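D-galactonate dehydratase family member RspA (Pantoea ananatis, PDB 3T6C) dehydrates D-gluconate to 2-dehydro-3-deoxy-D-gluconate at a low rate in vitro, using one magnesium ion per subunit, as a member of the enolase superfamily. Local coordinates at residues Asp43-Lys48 with Gln66-Val71; Gln72-Glu77 with Asn111-Gly116; Glu77-Phe82 with Ala99-Trp104. All coordinates share one frame; numbering follows the deposited sequence. Where two conformers were deposited one is given.

Interaction 1. Residues Asp43-Lys48 with Gln66-Val71; sequences DLVVVK and QRIYAV
In the N-terminal capping domain of this enolase-superfamily protein, Val45 on strand 44-51, the middle one of the three-stranded antiparallel sheet, and Asp43 just before it meet Ile68 and Val71 on the first turn of helix 68-83. The closest approach is between two methyl groups, Val45 CG2 and Ile68 CG2, 3.5 Å apart; the same Val45 methyl lies 3.7 Å from Ile68 CB. With CG1 anti to the backbone N (chi1 -172°), Val45 splits its two branches between helix residues: CG2 goes to Ile68, while CG1 lies 4.1 Å from Val71 CG1, one turn further on. Val45 and Val71 are therefore joined more loosely than Val45 and Ile68.

A helix laid against an antiparallel sheet is the alpha+beta layout of the MR/MLE N-terminal domain, and here the two layers meet through branched aliphatic side chains. Ile68 places CG1 between its backbone N and carbonyl carbon (chi1 66°), and its extended chain carries CD1 to Asp43, the two side chains crossing at about a right angle. Ile68 CD1 is 4.0 Å from Asp43 CB and 3.7 Å from Asp43 OD2. The carboxylate touches the methyl without bonding to it; OD1 accepts from Glu421 N and OD2 from Gly422 N. Just ahead of the helix, Arg67 NH1 donates to Gln66 O at 2.9 Å, from above the carbonyl plane, and Arg67 NH2 reaches Ser101 OG of a neighbouring subunit. Gln66 NE2 is hydrogen-bonded to O6 of bound D-gluconate.

Interaction 2. Residues Gln72-Glu77 with Asn111-Gly116; sequences QSAIDE and NNALSG
Apolar contacts join Ala74 and Ile75 of helix 68-83 to Ala113 of helix 108-129, a helix-helix contact in the N-terminal capping domain, away from the active site. Ala113 CB points into the other helix and meets two neighbours there: Ile75 CG1 at 3.6 Å and Ala74 CB at 3.8 Å. Ile75 sets CG1 beside its own backbone N (chi1 -62°), which brings this branch alongside Ala113; Ile75 CG1 lies 3.7 Å from Ala113 CA as well, and its end, CD1, is 4.1 Å from that CA. Ala113 offers no side-chain atom beyond CB, which lets its CA come within 5.4 Å of Ile75 CA.

Several polar side chains of the two helices bond elsewhere. Asn112 OD1 pairs with Ser323 OG and Asn112 ND2 with Ser324 OG, while Asn111 ND2 bonds to the carbonyls of Val301 and Ser324, tying helix 108-129 to the C-terminal domain. On the other helix, Asp76 OD1 pairs with Thr34 OG1 of strand 29-37. Because the interface itself consists of methyl and methylene groups and the CA of Ala113, its cohesion rests on close fit and dispersion, and directional bonds are left to other side chains of the two helices.

Interaction 3. Residues Glu77-Phe82 with Ala99-Trp104; sequences EYLAPF and AVSGYW. With GCO (D-gluconic acid), chain L.
A sparse contact at the outer part of the N-terminal capping domain sets Leu79 and Phe82, near the C-terminal end of helix 68-83, against Ser101, in the type I beta turn Val100-Tyr103 at the end region of helix 91-100. Here the capping domain meets a second subunit: Tyr78 OH is bonded to Tyr69 N of that subunit, and Ser101 O to its Thr428 OG1. Phe82, its CG anti to the backbone N (chi1 177°), brings CE2 to 4.0 Å from Ser101 CB. Leu79 CD2, a methyl, lies 4.1 Å from Ser101 OG in van der Waals contact; the hydroxyl is hydrogen-bonded to Ala98 O, three residues back.

The turn is closed by Tyr103 N to Val100 O at 2.9 Å. It ends on Tyr103, and Trp104 follows; both lie at the active site of the second subunit. Tyr103 OH and Trp104 NE1 both bond to Glu298 of that subunit, Tyr103 to the carboxylate and Trp104 to the main-chain carbonyl. At the D-gluconate bound there, Tyr103 CD2 lies 3.7 Å from C6, and Trp104 CZ3 lies 3.7 Å from O6.

From the N terminus, interaction 1 comes first: it joins strand 44-51 to the start of helix 68-83 and closes the loop that holds strand 57-61. Interaction 2 then opens on the same helix and closes a longer excursion at helix 108-129. Within that excursion falls interaction 3, which links the far part of helix 68-83 to the turn Val100-Tyr103 and shares Glu77 with interaction 2. Helix 68-83 thus takes part in all three. Interactions 1 and 2 touch where Val47 CG2 meets Ile75 CD1 at 3.5 Å; Leu79 CD1 approaches Ala113 O at 3.5 Å between interactions 2 and 3.

Interaction 1. Residues Asp43-Lys48 with Gln66-Val71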
loop_
_atom_site.group_PDB
_atom_site.type_symbol
_atom_site.label_atom_id
_atom_site.label_comp_id
_atom_site.label_asym_id
_atom_site.label_seq_id
_atom_site.Cartn_x
_atom_site.Cartn_y
_atom_site.Cartn_z
ATOM N N ASP A 43 -12.652 -19.214 -40.937
ATOM C CA ASP A 43 -12.783 -17.932 -41.657
ATOM C C ASP A 43 -11.688 -16.952 -41.258
ATOM O O ASP A 43 -11.503 -16.673 -40.084
ATOM C CB ASP A 43 -14.140 -17.282 -41.373
ATOM C CG ASP A 43 -15.319 -18.090 -41.910
ATOM O OD1 ASP A 43 -15.120 -18.996 -42.752
ATOM O OD2 ASP A 43 -16.452 -17.751 -41.509
ATOM N N LEU A 44 -10.987 -16.423 -42.262
ATOM C CA LEU A 44 -9.904 -15.428 -42.089
ATOM C C LEU A 44 -10.233 -14.094 -42.695
ATOM O O LEU A 44 -10.952 -14.059 -43.686
ATOM C CB LEU A 44 -8.629 -15.898 -42.817
ATOM C CG LEU A 44 -8.221 -17.342 -42.485
ATOM C CD1 LEU A 44 -6.992 -17.716 -43.300
ATOM C CD2 LEU A 44 -7.934 -17.500 -41.027
ATOM N N VAL A 45 -9.696 -12.994 -42.125
ATOM C CA VAL A 45 -9.806 -11.659 -42.740
ATOM C C VAL A 45 -8.415 -11.122 -43.054
ATOM O O VAL A 45 -7.589 -10.964 -42.142
ATOM C CB VAL A 45 -10.508 -10.674 -41.798
ATOM C CG1 VAL A 45 -10.777 -9.360 -42.524
ATOM C CG2 VAL A 45 -11.822 -11.283 -41.277
ATOM N N VAL A 46 -8.170 -10.768 -44.314
ATOM C CA VAL A 46 -6.850 -10.325 -44.746
ATOM C C VAL A 46 -7.039 -8.946 -45.384
ATOM O O VAL A 46 -8.061 -8.694 -46.022
ATOM C CB VAL A 46 -6.279 -11.334 -45.785
ATOM C CG1 VAL A 46 -5.162 -10.728 -46.627
ATOM C CG2 VAL A 46 -5.840 -12.622 -45.079
ATOM N N VAL A 47 -6.091 -8.045 -45.153
ATOM C CA VAL A 47 -6.075 -6.750 -45.809
ATOM C C VAL A 47 -4.932 -6.682 -46.821
ATOM O O VAL A 47 -3.822 -7.162 -46.560
ATOM C CB VAL A 47 -5.861 -5.666 -44.746
ATOM C CG1 VAL A 47 -5.481 -4.328 -45.372
ATOM C CG2 VAL A 47 -7.177 -5.513 -43.917
ATOM N N LYS A 48 -5.220 -6.114 -47.996
ATOM C CA LYS A 48 -4.155 -5.807 -48.983
ATOM C C LYS A 48 -4.116 -4.299 -49.236
ATOM O O LYS A 48 -5.133 -3.714 -49.628
ATOM C CB LYS A 48 -4.397 -6.561 -50.319
ATOM C CG LYS A 48 -3.281 -6.305 -51.341
ATOM C CD LYS A 48 -3.442 -7.418 -52.409
ATOM C CE LYS A 48 -2.378 -7.420 -53.441
ATOM N NZ LYS A 48 -2.668 -8.561 -54.419
ATOM N N GLN A 66 -14.952 -14.721 -35.507
ATOM C CA GLN A 66 -16.376 -14.756 -35.168
ATOM C C GLN A 66 -17.163 -13.577 -35.667
ATOM O O GLN A 66 -18.382 -13.531 -35.566
ATOM C CB GLN A 66 -16.562 -14.830 -33.658
ATOM C CG GLN A 66 -15.954 -16.107 -32.972
ATOM C CD GLN A 66 -14.480 -16.019 -32.611
ATOM O OE1 GLN A 66 -13.784 -15.026 -32.899
ATOM N NE2 GLN A 66 -13.970 -17.088 -31.978
ATOM N N ARG A 67 -16.436 -12.541 -36.002
ATOM C CA ARG A 67 -16.961 -11.276 -36.500
ATOM C C ARG A 67 -16.627 -10.762 -37.886
ATOM O O ARG A 67 -16.377 -9.518 -38.002
ATOM C CB ARG A 67 -17.018 -10.216 -35.396
ATOM C CG ARG A 67 -17.865 -10.591 -34.136
ATOM C CD ARG A 67 -19.386 -10.507 -34.507
ATOM N NE ARG A 67 -20.278 -10.619 -33.323
ATOM C CZ ARG A 67 -20.645 -11.794 -32.812
ATOM N NH1 ARG A 67 -20.153 -12.918 -33.329
ATOM N NH2 ARG A 67 -21.523 -11.839 -31.786
ATOM N N ILE A 68 -16.221 -11.659 -38.791
ATOM C CA ILE A 68 -15.540 -11.217 -40.011
ATOM C C ILE A 68 -16.263 -10.091 -40.743
ATOM O O ILE A 68 -15.604 -9.221 -41.307
ATOM C CB ILE A 68 -15.290 -12.406 -40.994
ATOM C CG1 ILE A 68 -16.598 -12.985 -41.548
ATOM C CG2 ILE A 68 -14.422 -13.476 -40.293
ATOM C CD1 ILE A 68 -16.370 -14.171 -42.515
ATOM N N TYR A 69 -17.594 -10.074 -40.738
ATOM C CA TYR A 69 -18.320 -9.034 -41.513
ATOM C C TYR A 69 -18.314 -7.682 -40.825
ATOM O O TYR A 69 -18.392 -6.647 -41.508
ATOM C CB TYR A 69 -19.738 -9.495 -41.851
ATOM C CG TYR A 69 -19.715 -10.757 -42.721
ATOM C CD1 TYR A 69 -19.141 -10.733 -43.964
ATOM C CD2 TYR A 69 -20.270 -11.943 -42.252
ATOM C CE1 TYR A 69 -19.080 -11.882 -44.731
ATOM C CE2 TYR A 69 -20.261 -13.074 -43.024
ATOM C CZ TYR A 69 -19.630 -13.051 -44.243
ATOM O OH TYR A 69 -19.586 -14.238 -45.004
ATOM N N ALA A 70 -18.199 -7.654 -39.491
ATOM C CA ALA A 70 -18.147 -6.384 -38.794
ATOM C C ALA A 70 -16.740 -5.808 -38.972
ATOM O O ALA A 70 -16.579 -4.609 -39.169
ATOM C CB ALA A 70 -18.480 -6.561 -37.319
ATOM N N VAL A 71 -15.705 -6.658 -38.857
ATOM C CA VAL A 71 -14.349 -6.234 -39.216
ATOM C C VAL A 71 -14.229 -5.780 -40.675
ATOM O O VAL A 71 -13.613 -4.739 -40.933
ATOM C CB VAL A 71 -13.331 -7.364 -38.883
ATOM C CG1 VAL A 71 -11.907 -6.979 -39.320
ATOM C CG2 VAL A 71 -13.366 -7.682 -37.428
#

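Interaction 2. Residues Gln72-Glu77 with Asn111-Gly116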
loop_
_atom_site.group_PDB
_atom_site.type_symbol
_atom_site.label_atom_id
_atom_site.label_comp_id
_atom_site.label_asym_id
_atom_site.label_seq_id
_atom_site.Cartn_x
_atom_site.Cartn_y
_atom_site.Cartn_z
ATOM N N GLN A 72 -14.816 -6.523 -41.616
ATOM C CA GLN A 72 -14.795 -6.088 -43.005
ATOM C C GLN A 72 -15.392 -4.697 -43.168
ATOM O O GLN A 72 -14.822 -3.885 -43.891
ATOM C CB GLN A 72 -15.535 -7.107 -43.885
ATOM C CG GLN A 72 -15.615 -6.641 -45.334
ATOM C CD GLN A 72 -16.353 -7.652 -46.147
ATOM O OE1 GLN A 72 -17.468 -8.041 -45.805
ATOM N NE2 GLN A 72 -15.738 -8.100 -47.212
ATOM N N SER A 73 -16.517 -4.405 -42.523
ATOM C CA SER A 73 -17.063 -3.054 -42.603
ATOM C C SER A 73 -16.098 -2.019 -41.993
ATOM O O SER A 73 -15.830 -0.949 -42.551
ATOM C CB SER A 73 -18.400 -2.998 -41.853
ATOM O OG SER A 73 -18.990 -1.727 -41.986
ATOM N N ALA A 74 -15.572 -2.330 -40.819
ATOM C CA ALA A 74 -14.667 -1.393 -40.120
ATOM C C ALA A 74 -13.458 -1.029 -40.986
ATOM O O ALA A 74 -12.882 0.083 -40.885
ATOM C CB ALA A 74 -14.230 -1.988 -38.733
ATOM N N ILE A 75 -13.031 -1.956 -41.846
ATOM C CA ILE A 75 -11.951 -1.670 -42.807
ATOM C C ILE A 75 -12.505 -0.962 -44.066
ATOM O O ILE A 75 -12.117 0.191 -44.368
ATOM C CB ILE A 75 -11.236 -2.953 -43.223
ATOM C CG1 ILE A 75 -10.575 -3.624 -41.986
ATOM C CG2 ILE A 75 -10.204 -2.623 -44.332
ATOM C CD1 ILE A 75 -10.220 -5.108 -42.219
ATOM N N ASP A 76 -13.412 -1.631 -44.781
ATOM C CA ASP A 76 -13.825 -1.115 -46.092
ATOM C C ASP A 76 -14.537 0.221 -46.056
ATOM O O ASP A 76 -14.373 1.029 -46.974
ATOM C CB ASP A 76 -14.742 -2.119 -46.784
ATOM C CG ASP A 76 -13.986 -3.371 -47.271
ATOM O OD1 ASP A 76 -12.735 -3.404 -47.237
ATOM O OD2 ASP A 76 -14.642 -4.334 -47.705
ATOM N N GLU A 77 -15.363 0.444 -45.049
ATOM C CA GLU A 77 -16.146 1.676 -45.012
ATOM C C GLU A 77 -15.420 2.810 -44.326
ATOM O O GLU A 77 -15.797 3.976 -44.509
ATOM C CB GLU A 77 -17.502 1.438 -44.308
ATOM C CG GLU A 77 -18.411 0.388 -44.968
ATOM C CD GLU A 77 -18.729 0.649 -46.433
ATOM O OE1 GLU A 77 -18.625 1.805 -46.907
ATOM O OE2 GLU A 77 -19.089 -0.322 -47.119
ATOM N N ASN A 111 -9.849 -3.029 -33.181
ATOM C CA ASN A 111 -8.407 -3.306 -33.151
ATOM C C ASN A 111 -8.022 -4.220 -34.300
ATOM O O ASN A 111 -6.946 -4.069 -34.869
ATOM C CB ASN A 111 -8.008 -3.969 -31.831
ATOM C CG ASN A 111 -8.159 -3.038 -30.624
ATOM O OD1 ASN A 111 -8.635 -1.899 -30.752
ATOM N ND2 ASN A 111 -7.836 -3.546 -29.449
ATOM N N ASN A 112 -8.876 -5.173 -34.651
ATOM C CA ASN A 112 -8.532 -6.087 -35.739
ATOM C C ASN A 112 -8.488 -5.359 -37.072
ATOM O O ASN A 112 -7.610 -5.628 -37.905
ATOM C CB ASN A 112 -9.525 -7.246 -35.795
ATOM C CG ASN A 112 -9.082 -8.397 -34.945
ATOM O OD1 ASN A 112 -8.312 -9.229 -35.406
ATOM N ND2 ASN A 112 -9.513 -8.430 -33.671
ATOM N N ALA A 113 -9.426 -4.441 -37.286
ATOM C CA ALA A 113 -9.340 -3.613 -38.489
ATOM C C ALA A 113 -8.001 -2.845 -38.535
ATOM O O ALA A 113 -7.346 -2.779 -39.582
ATOM C CB ALA A 113 -10.521 -2.644 -38.562
ATOM N N LEU A 114 -7.606 -2.228 -37.420
ATOM C CA LEU A 114 -6.363 -1.471 -37.316
ATOM C C LEU A 114 -5.173 -2.397 -37.579
ATOM O O LEU A 114 -4.200 -2.015 -38.254
ATOM C CB LEU A 114 -6.317 -0.836 -35.915
ATOM C CG LEU A 114 -5.082 -0.037 -35.606
ATOM C CD1 LEU A 114 -4.864 1.064 -36.660
ATOM C CD2 LEU A 114 -5.328 0.521 -34.177
ATOM N N SER A 115 -5.239 -3.631 -37.052
ATOM C CA SER A 115 -4.139 -4.593 -37.284
ATOM C C SER A 115 -3.924 -4.918 -38.747
ATOM O O SER A 115 -2.779 -5.050 -39.219
ATOM C CB SER A 115 -4.502 -5.934 -36.559
ATOM O OG SER A 115 -3.505 -6.905 -36.823
ATOM N N GLY A 116 -5.016 -5.054 -39.504
ATOM C CA GLY A 116 -4.880 -5.427 -40.894
ATOM C C GLY A 116 -4.094 -4.332 -41.619
ATOM O O GLY A 116 -3.195 -4.628 -42.442
#

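Interaction 3. Residues Glu77-Phe82 with Ala99-Trp104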
loop_
_atom_site.group_PDB
_atom_site.type_symbol
_atom_site.label_atom_id
_atom_site.label_comp_id
_atom_site.label_asym_id
_atom_site.label_seq_id
_atom_site.Cartn_x
_atom_site.Cartn_y
_atom_site.Cartn_z
ATOM N N GLU A 77 -15.363 0.444 -45.049
ATOM C CA GLU A 77 -16.146 1.676 -45.012
ATOM C C GLU A 77 -15.420 2.810 -44.326
ATOM O O GLU A 77 -15.797 3.976 -44.509
ATOM C CB GLU A 77 -17.502 1.438 -44.308
ATOM C CG GLU A 77 -18.411 0.388 -44.968
ATOM C CD GLU A 77 -18.729 0.649 -46.433
ATOM O OE1 GLU A 77 -18.625 1.805 -46.907
ATOM O OE2 GLU A 77 -19.089 -0.322 -47.119
ATOM N N TYR A 78 -14.399 2.481 -43.530
ATOM C CA TYR A 78 -13.742 3.502 -42.683
ATOM C C TYR A 78 -12.217 3.600 -42.888
ATOM O O TYR A 78 -11.716 4.611 -43.426
ATOM C CB TYR A 78 -14.099 3.262 -41.186
ATOM C CG TYR A 78 -15.586 3.330 -40.977
ATOM C CD1 TYR A 78 -16.236 4.571 -40.846
ATOM C CD2 TYR A 78 -16.373 2.158 -40.914
ATOM C CE1 TYR A 78 -17.579 4.644 -40.700
ATOM C CE2 TYR A 78 -17.748 2.226 -40.749
ATOM C CZ TYR A 78 -18.336 3.481 -40.623
ATOM O OH TYR A 78 -19.714 3.548 -40.442
ATOM N N LEU A 79 -11.478 2.575 -42.453
ATOM C CA LEU A 79 -10.011 2.687 -42.543
ATOM C C LEU A 79 -9.506 2.776 -43.992
ATOM O O LEU A 79 -8.562 3.518 -44.255
ATOM C CB LEU A 79 -9.289 1.533 -41.813
ATOM C CG LEU A 79 -9.599 1.474 -40.327
ATOM C CD1 LEU A 79 -8.619 0.449 -39.641
ATOM C CD2 LEU A 79 -9.424 2.848 -39.706
ATOM N N ALA A 80 -10.154 2.079 -44.938
ATOM C CA ALA A 80 -9.705 2.123 -46.336
ATOM C C ALA A 80 -9.794 3.580 -46.890
ATOM O O ALA A 80 -8.775 4.115 -47.318
ATOM C CB ALA A 80 -10.537 1.131 -47.204
ATOM N N PRO A 81 -10.989 4.241 -46.850
ATOM C CA PRO A 81 -11.024 5.611 -47.371
ATOM C C PRO A 81 -10.115 6.569 -46.596
ATOM O O PRO A 81 -9.569 7.544 -47.160
ATOM C CB PRO A 81 -12.518 6.023 -47.268
ATOM C CG PRO A 81 -13.158 4.987 -46.349
ATOM C CD PRO A 81 -12.337 3.730 -46.521
ATOM N N PHE A 82 -9.952 6.311 -45.293
ATOM C CA PHE A 82 -9.067 7.132 -44.433
ATOM C C PHE A 82 -7.636 7.112 -44.952
ATOM O O PHE A 82 -6.878 8.085 -44.756
ATOM C CB PHE A 82 -9.137 6.518 -43.031
ATOM C CG PHE A 82 -8.233 7.160 -42.001
ATOM C CD1 PHE A 82 -7.043 6.554 -41.618
ATOM C CD2 PHE A 82 -8.637 8.299 -41.330
ATOM C CE1 PHE A 82 -6.210 7.106 -40.629
ATOM C CE2 PHE A 82 -7.831 8.876 -40.336
ATOM C CZ PHE A 82 -6.619 8.282 -39.961
ATOM N N ALA A 99 -6.256 4.794 -34.949
ATOM C CA ALA A 99 -6.771 4.269 -33.699
ATOM C C ALA A 99 -7.861 5.158 -33.093
ATOM O O ALA A 99 -8.783 4.642 -32.477
ATOM C CB ALA A 99 -5.623 4.077 -32.665
ATOM N N VAL A 100 -7.704 6.467 -33.209
ATOM C CA VAL A 100 -8.658 7.419 -32.664
ATOM C C VAL A 100 -9.648 7.969 -33.667
ATOM O O VAL A 100 -10.432 8.848 -33.312
ATOM C CB VAL A 100 -7.949 8.603 -31.932
ATOM C CG1 VAL A 100 -7.081 8.063 -30.762
ATOM C CG2 VAL A 100 -7.123 9.484 -32.918
ATOM N N SER A 101 -9.622 7.487 -34.925
ATOM C CA SER A 101 -10.411 8.137 -35.993
ATOM C C SER A 101 -11.915 8.085 -35.744
ATOM O O SER A 101 -12.626 8.997 -36.146
ATOM C CB SER A 101 -10.060 7.499 -37.353
ATOM O OG SER A 101 -10.359 6.086 -37.351
ATOM N N GLY A 102 -12.370 7.033 -35.062
ATOM C CA GLY A 102 -13.762 6.899 -34.691
ATOM C C GLY A 102 -14.046 7.304 -33.255
ATOM O O GLY A 102 -15.218 7.087 -32.793
ATOM N N TYR A 103 -13.098 8.031 -32.635
ATOM C CA TYR A 103 -13.242 8.433 -31.228
ATOM C C TYR A 103 -13.191 7.197 -30.358
ATOM O O TYR A 103 -12.188 7.043 -29.642
ATOM C CB TYR A 103 -14.385 9.415 -30.962
ATOM C CG TYR A 103 -14.319 10.021 -29.582
ATOM C CD1 TYR A 103 -13.128 10.570 -29.079
ATOM C CD2 TYR A 103 -15.465 10.077 -28.783
ATOM C CE1 TYR A 103 -13.079 11.169 -27.772
ATOM C CE2 TYR A 103 -15.417 10.667 -27.487
ATOM C CZ TYR A 103 -14.232 11.200 -27.011
ATOM O OH TYR A 103 -14.233 11.797 -25.742
ATOM N N TRP A 104 -14.308 6.547 -30.121
ATOM C CA TRP A 104 -14.283 5.281 -29.391
ATOM C C TRP A 104 -13.347 4.280 -30.044
ATOM O O TRP A 104 -13.115 4.292 -31.258
ATOM C CB TRP A 104 -15.698 4.661 -29.309
ATOM C CG TRP A 104 -16.614 5.400 -28.338
ATOM C CD1 TRP A 104 -16.704 5.151 -27.005
ATOM C CD2 TRP A 104 -17.510 6.495 -28.612
ATOM N NE1 TRP A 104 -17.637 5.960 -26.428
ATOM C CE2 TRP A 104 -18.127 6.820 -27.383
ATOM C CE3 TRP A 104 -17.884 7.188 -29.771
ATOM C CZ2 TRP A 104 -19.073 7.848 -27.262
ATOM C CZ3 TRP A 104 -18.820 8.211 -29.667
ATOM C CH2 TRP A 104 -19.408 8.538 -28.411
HETATM C C1 GCO L . -19.570 15.357 -24.515
HETATM C C2 GCO L . -18.602 14.753 -25.470
HETATM C C3 GCO L . -18.918 15.008 -26.901
HETATM C C4 GCO L . -18.111 14.026 -27.750
HETATM C C5 GCO L . -18.957 13.373 -28.837
HETATM C C6 GCO L . -18.285 12.316 -29.682
HETATM O O1A GCO L . -20.773 15.580 -24.893
HETATM O O1B GCO L . -19.191 15.546 -23.349
HETATM O O2 GCO L . -17.306 15.024 -25.021
HETATM O O3 GCO L . -18.538 16.322 -27.062
HETATM O O4 GCO L . -17.005 14.707 -28.249
HETATM O O5 GCO L . -20.062 12.817 -28.222
HETATM O O6 GCO L . -19.096 11.716 -30.666
#